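Local coordinates for protein putative polyphosphate kinase 2 (Pseudomonas aeruginosa PAO1, PDB 3CZP) that transfers phosphate from inorganic polyphosphate to AMP to make ADP, and less efficiently to GMP to make GDP, with magnesium as cofactor, at residues Arg365-Glu377 with Asp384-Glu396. Numbering follows the deposited sequence.
Sequences RSWYGRVLVERIE and DWLRAYGEINDFE
W367 and Y368 both reach E396 of helix 382-402, in an antiparallel helix pair of the second PPK2 domain, a P-loop kinase-like fold. Segment 365-377 follows strand 360-364 of the central parallel sheet. Helix 370-377 runs antiparallel to the 384-396 part of helix 382-402; the segment axes approach to 9.4 Å, at 176°.

W367 NE1 donates to E396 OE2 at 3.0 Å, nearly straight and in the indole plane, using the anti lone pair. Y368 OH donates to E396 OE2 at 2.6 Å from the syn side, tilted out of the carboxylate plane. K408 forms a salt bridge with E396 OE1, so the buried carboxylate is gripped at both oxygens. F395 turns its ring edge to the W367 face, a T-shaped pair with planes at 79°. CE2 of F395 sits over the middle of the indole. I392 CG2 lies at the edge of the W367 ring, 3.8 Å from W367 CD1, and also touches Y368 CZ.

V371 CG1 lies over the Y389 face, a CH-pi contact, and also meets A388 CB. At the far end R375 lies along W385. Its CG is anti to the backbone N (chi1 165°) and the chain stays extended, which carries CD over the six-membered ring centre, 3.5 Å from the centroid. The guanidinium follows as an off-centre cation-pi stack, and D455 pairs with its NH1.

R370 and R387 come close, but E145 of the N-terminal PPK2 region bridges both, joining the two halves of the chain. Water 1 accepts from R370 NH1 at 2.8 Å and donates to D384 O and E391 OE1.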
loop_
_atom_site.group_PDB
_atom_site.type_symbol
_atom_site.label_atom_id
_atom_site.label_comp_id
_atom_site.label_asym_id
_atom_site.label_seq_id
_atom_site.Cartn_x
_atom_site.Cartn_y
_atom_site.Cartn_z
ATOM N N ARG A 365 17.306 2.193 -11.515
ATOM C CA ARG A 365 17.887 1.439 -10.401
ATOM C C ARG A 365 16.847 0.476 -9.864
ATOM O O ARG A 365 15.679 0.595 -10.184
ATOM C CB ARG A 365 18.451 2.345 -9.326
ATOM C CG ARG A 365 19.370 3.383 -9.885
ATOM C CD ARG A 365 19.812 4.319 -8.828
ATOM N NE ARG A 365 20.880 3.726 -8.040
ATOM C CZ ARG A 365 21.759 4.419 -7.319
ATOM N NH1 ARG A 365 21.706 5.751 -7.298
ATOM N NH2 ARG A 365 22.714 3.779 -6.623
ATOM N N SER A 366 17.277 -0.543 -9.152
ATOM C CA SER A 366 16.428 -1.696 -8.993
ATOM C C SER A 366 16.887 -2.500 -7.816
ATOM O O SER A 366 17.686 -2.033 -7.019
ATOM C CB SER A 366 16.488 -2.562 -10.287
ATOM O OG SER A 366 17.705 -3.328 -10.286
ATOM N N TRP A 367 16.411 -3.750 -7.749
ATOM C CA TRP A 367 16.839 -4.696 -6.719
ATOM C C TRP A 367 18.295 -5.116 -6.800
ATOM O O TRP A 367 18.804 -5.715 -5.882
ATOM C CB TRP A 367 15.976 -5.958 -6.777
ATOM C CG TRP A 367 15.684 -6.489 -8.155
ATOM C CD1 TRP A 367 16.374 -7.476 -8.830
ATOM C CD2 TRP A 367 14.594 -6.102 -9.021
ATOM N NE1 TRP A 367 15.790 -7.705 -10.055
ATOM C CE2 TRP A 367 14.709 -6.877 -10.208
ATOM C CE3 TRP A 367 13.588 -5.134 -8.936
ATOM C CZ2 TRP A 367 13.853 -6.755 -11.254
ATOM C CZ3 TRP A 367 12.700 -5.008 -9.992
ATOM C CH2 TRP A 367 12.830 -5.819 -11.145
ATOM N N TYR A 368 18.937 -4.849 -7.926
ATOM C CA TYR A 368 20.381 -5.038 -8.093
ATOM C C TYR A 368 21.264 -4.152 -7.220
ATOM O O TYR A 368 22.467 -4.452 -7.033
ATOM C CB TYR A 368 20.763 -4.988 -9.576
ATOM C CG TYR A 368 20.260 -6.213 -10.298
ATOM C CD1 TYR A 368 20.929 -7.411 -10.187
ATOM C CD2 TYR A 368 19.062 -6.194 -11.024
ATOM C CE1 TYR A 368 20.469 -8.571 -10.818
ATOM C CE2 TYR A 368 18.594 -7.365 -11.666
ATOM C CZ TYR A 368 19.320 -8.548 -11.559
ATOM O OH TYR A 368 18.902 -9.725 -12.153
ATOM N N GLY A 369 20.671 -3.109 -6.647
ATOM C CA GLY A 369 21.376 -2.248 -5.696
ATOM C C GLY A 369 22.078 -3.024 -4.590
ATOM O O GLY A 369 23.178 -2.682 -4.203
ATOM N N ARG A 370 21.431 -4.080 -4.096
ATOM C CA ARG A 370 21.994 -4.936 -3.061
ATOM C C ARG A 370 23.376 -5.496 -3.421
ATOM O O ARG A 370 24.294 -5.522 -2.557
ATOM C CB ARG A 370 21.048 -6.091 -2.670
ATOM C CG ARG A 370 21.711 -6.999 -1.643
ATOM C CD ARG A 370 20.773 -7.611 -0.654
ATOM N NE ARG A 370 20.351 -6.629 0.353
ATOM C CZ ARG A 370 19.554 -6.942 1.364
ATOM N NH1 ARG A 370 19.086 -8.186 1.498
ATOM N NH2 ARG A 370 19.191 -6.001 2.211
ATOM N N VAL A 371 23.537 -5.924 -4.685
ATOM C CA VAL A 371 24.807 -6.510 -5.157
ATOM C C VAL A 371 25.702 -5.503 -5.893
ATOM O O VAL A 371 26.755 -5.855 -6.408
ATOM C CB VAL A 371 24.571 -7.730 -6.055
ATOM C CG1 VAL A 371 23.739 -8.763 -5.280
ATOM C CG2 VAL A 371 23.936 -7.288 -7.393
ATOM N N LEU A 372 25.278 -4.239 -5.895
ATOM C CA LEU A 372 26.081 -3.148 -6.426
ATOM C C LEU A 372 26.391 -2.195 -5.291
ATOM O O LEU A 372 27.260 -2.487 -4.480
ATOM C CB LEU A 372 25.363 -2.490 -7.608
ATOM C CG LEU A 372 25.172 -3.349 -8.881
ATOM C CD1 LEU A 372 24.254 -2.552 -9.835
ATOM C CD2 LEU A 372 26.512 -3.791 -9.582
ATOM N N VAL A 373 25.691 -1.070 -5.175
ATOM C CA VAL A 373 26.009 -0.092 -4.100
ATOM C C VAL A 373 26.033 -0.598 -2.635
ATOM O O VAL A 373 26.860 -0.155 -1.855
ATOM C CB VAL A 373 25.109 1.183 -4.207
ATOM C CG1 VAL A 373 23.596 0.844 -4.084
ATOM C CG2 VAL A 373 25.558 2.247 -3.201
ATOM N N GLU A 374 25.139 -1.509 -2.241
ATOM C CA GLU A 374 25.163 -2.022 -0.873
ATOM C C GLU A 374 26.422 -2.839 -0.595
ATOM O O GLU A 374 26.992 -2.721 0.471
ATOM C CB GLU A 374 23.931 -2.874 -0.568
ATOM C CG GLU A 374 22.622 -2.101 -0.635
ATOM C CD GLU A 374 21.390 -2.881 -0.113
ATOM O OE1 GLU A 374 21.490 -4.004 0.405
ATOM O OE2 GLU A 374 20.299 -2.322 -0.221
ATOM N N ARG A 375 26.798 -3.699 -1.542
ATOM C CA ARG A 375 27.989 -4.521 -1.449
ATOM C C ARG A 375 29.214 -3.639 -1.245
ATOM O O ARG A 375 29.983 -3.800 -0.292
ATOM C CB ARG A 375 28.150 -5.338 -2.750
ATOM C CG ARG A 375 29.538 -5.954 -2.929
ATOM C CD ARG A 375 29.565 -6.951 -4.134
ATOM N NE ARG A 375 30.938 -7.177 -4.653
ATOM C CZ ARG A 375 31.295 -8.189 -5.460
ATOM N NH1 ARG A 375 30.420 -9.114 -5.828
ATOM N NH2 ARG A 375 32.552 -8.306 -5.880
ATOM N N ILE A 376 29.349 -2.678 -2.137
ATOM C CA ILE A 376 30.452 -1.720 -2.150
ATOM C C ILE A 376 30.522 -0.794 -0.952
ATOM O O ILE A 376 31.595 -0.601 -0.420
ATOM C CB ILE A 376 30.451 -0.921 -3.472
ATOM C CG1 ILE A 376 30.917 -1.864 -4.576
ATOM C CG2 ILE A 376 31.420 0.339 -3.415
ATOM C CD1 ILE A 376 30.608 -1.401 -5.919
ATOM N N GLU A 377 29.418 -0.215 -0.517
ATOM C CA GLU A 377 29.466 0.686 0.652
ATOM C C GLU A 377 29.315 -0.051 1.995
ATOM O O GLU A 377 29.561 0.543 3.054
ATOM C CB GLU A 377 28.394 1.781 0.558
ATOM C CG GLU A 377 28.508 2.673 -0.650
ATOM C CD GLU A 377 29.856 3.340 -0.785
ATOM O OE1 GLU A 377 30.498 3.625 0.258
ATOM O OE2 GLU A 377 30.285 3.562 -1.949
ATOM N N ASP A 384 24.537 -11.264 3.094
ATOM C CA ASP A 384 23.294 -10.688 2.548
ATOM C C ASP A 384 23.399 -10.501 1.046
ATOM O O ASP A 384 22.500 -10.905 0.309
ATOM C CB ASP A 384 22.918 -9.347 3.232
ATOM C CG ASP A 384 22.695 -9.488 4.747
ATOM O OD1 ASP A 384 22.189 -10.545 5.210
ATOM O OD2 ASP A 384 23.056 -8.528 5.472
ATOM N N TRP A 385 24.499 -9.941 0.557
ATOM C CA TRP A 385 24.591 -9.827 -0.907
ATOM C C TRP A 385 24.902 -11.168 -1.602
ATOM O O TRP A 385 24.443 -11.362 -2.710
ATOM C CB TRP A 385 25.423 -8.629 -1.404
ATOM C CG TRP A 385 26.881 -8.592 -1.026
ATOM C CD1 TRP A 385 27.402 -7.888 -0.016
ATOM C CD2 TRP A 385 27.973 -9.250 -1.671
ATOM N NE1 TRP A 385 28.750 -8.067 0.049
ATOM C CE2 TRP A 385 29.133 -8.915 -0.957
ATOM C CE3 TRP A 385 28.083 -10.122 -2.760
ATOM C CZ2 TRP A 385 30.404 -9.388 -1.308
ATOM C CZ3 TRP A 385 29.337 -10.596 -3.120
ATOM C CH2 TRP A 385 30.495 -10.225 -2.396
ATOM N N LEU A 386 25.601 -12.117 -0.949
ATOM C CA LEU A 386 25.943 -13.394 -1.601
ATOM C C LEU A 386 24.714 -14.234 -1.878
ATOM O O LEU A 386 24.626 -14.945 -2.906
ATOM C CB LEU A 386 26.907 -14.218 -0.732
ATOM C CG LEU A 386 28.364 -13.784 -0.812
ATOM C CD1 LEU A 386 29.166 -14.359 0.358
ATOM C CD2 LEU A 386 28.944 -14.193 -2.154
ATOM N N ARG A 387 23.765 -14.159 -0.952
ATOM C CA ARG A 387 22.490 -14.862 -1.112
ATOM C C ARG A 387 21.530 -14.127 -2.033
ATOM O O ARG A 387 20.590 -14.726 -2.530
ATOM C CB ARG A 387 21.847 -15.164 0.243
ATOM C CG ARG A 387 21.437 -13.969 1.092
ATOM C CD ARG A 387 20.838 -14.376 2.424
ATOM N NE ARG A 387 20.636 -13.175 3.234
ATOM C CZ ARG A 387 19.554 -12.397 3.238
ATOM N NH1 ARG A 387 18.522 -12.653 2.467
ATOM N NH2 ARG A 387 19.532 -11.317 4.009
ATOM N N ALA A 388 21.776 -12.846 -2.281
ATOM C CA ALA A 388 20.896 -12.011 -3.137
ATOM C C ALA A 388 20.789 -12.446 -4.613
ATOM O O ALA A 388 19.731 -12.294 -5.223
ATOM C CB ALA A 388 21.280 -10.534 -3.071
ATOM N N TYR A 389 21.880 -12.968 -5.164
ATOM C CA TYR A 389 21.898 -13.408 -6.554
ATOM C C TYR A 389 20.834 -14.470 -6.803
ATOM O O TYR A 389 20.037 -14.361 -7.735
ATOM C CB TYR A 389 23.279 -13.950 -6.928
ATOM C CG TYR A 389 24.400 -12.951 -6.745
ATOM C CD1 TYR A 389 24.514 -11.846 -7.579
ATOM C CD2 TYR A 389 25.343 -13.112 -5.739
ATOM C CE1 TYR A 389 25.536 -10.931 -7.417
ATOM C CE2 TYR A 389 26.369 -12.201 -5.569
ATOM C CZ TYR A 389 26.460 -11.114 -6.410
ATOM O OH TYR A 389 27.480 -10.204 -6.243
ATOM N N GLY A 390 20.828 -15.499 -5.962
ATOM C CA GLY A 390 19.843 -16.602 -6.079
ATOM C C GLY A 390 18.436 -16.157 -5.825
ATOM O O GLY A 390 17.503 -16.546 -6.513
ATOM N N GLU A 391 18.278 -15.372 -4.775
ATOM C CA GLU A 391 17.023 -14.647 -4.498
ATOM C C GLU A 391 16.496 -13.824 -5.696
ATOM O O GLU A 391 15.305 -13.855 -6.021
ATOM C CB GLU A 391 17.239 -13.746 -3.273
ATOM C CG GLU A 391 17.317 -14.546 -2.022
ATOM C CD GLU A 391 17.697 -13.787 -0.789
ATOM O OE1 GLU A 391 18.052 -12.587 -0.857
ATOM O OE2 GLU A 391 17.588 -14.440 0.271
ATOM N N ILE A 392 17.389 -13.079 -6.339
ATOM C CA ILE A 392 17.004 -12.253 -7.480
ATOM C C ILE A 392 16.512 -13.119 -8.636
ATOM O O ILE A 392 15.499 -12.820 -9.269
ATOM C CB ILE A 392 18.174 -11.378 -7.965
ATOM C CG1 ILE A 392 18.394 -10.205 -7.007
ATOM C CG2 ILE A 392 17.914 -10.877 -9.377
ATOM C CD1 ILE A 392 19.694 -9.465 -7.239
ATOM N N ASN A 393 17.244 -14.195 -8.898
ATOM C CA ASN A 393 16.916 -15.131 -9.944
ATOM C C ASN A 393 15.605 -15.809 -9.701
ATOM O O ASN A 393 14.783 -15.958 -10.655
ATOM C CB ASN A 393 18.048 -16.167 -10.114
ATOM C CG ASN A 393 19.274 -15.604 -10.777
ATOM O OD1 ASN A 393 19.219 -14.609 -11.517
ATOM N ND2 ASN A 393 20.411 -16.264 -10.536
ATOM N N ASP A 394 15.347 -16.148 -8.424
ATOM C CA ASP A 394 14.061 -16.784 -8.083
ATOM C C ASP A 394 12.914 -15.771 -8.319
ATOM O O ASP A 394 11.896 -16.101 -8.888
ATOM C CB ASP A 394 13.979 -17.324 -6.641
ATOM C CG ASP A 394 15.000 -18.462 -6.325
ATOM O OD1 ASP A 394 15.547 -19.171 -7.239
ATOM O OD2 ASP A 394 15.249 -18.647 -5.101
ATOM N N PHE A 395 13.118 -14.540 -7.877
ATOM C CA PHE A 395 12.200 -13.413 -8.142
ATOM C C PHE A 395 11.877 -13.231 -9.614
ATOM O O PHE A 395 10.725 -13.213 -10.029
ATOM C CB PHE A 395 12.871 -12.148 -7.570
ATOM C CG PHE A 395 12.115 -10.848 -7.767
ATOM C CD1 PHE A 395 10.746 -10.775 -7.632
ATOM C CD2 PHE A 395 12.801 -9.699 -8.099
ATOM C CE1 PHE A 395 10.052 -9.536 -7.775
ATOM C CE2 PHE A 395 12.093 -8.469 -8.273
ATOM C CZ PHE A 395 10.740 -8.393 -8.090
ATOM N N GLU A 396 12.921 -13.143 -10.422
ATOM C CA GLU A 396 12.783 -12.932 -11.857
ATOM C C GLU A 396 12.121 -14.086 -12.556
ATOM O O GLU A 396 11.398 -13.888 -13.527
ATOM C CB GLU A 396 14.132 -12.595 -12.502
ATOM C CG GLU A 396 14.561 -11.186 -12.083
ATOM C CD GLU A 396 15.918 -10.769 -12.607
ATOM O OE1 GLU A 396 16.545 -11.532 -13.378
ATOM O OE2 GLU A 396 16.340 -9.667 -12.207
HETATM O O HOH W 1 19.929 -10.580 0.206
HETATM O O HOH W 2 27.480 -8.002 -7.898
HETATM O O HOH W 3 30.527 -6.064 1.267
#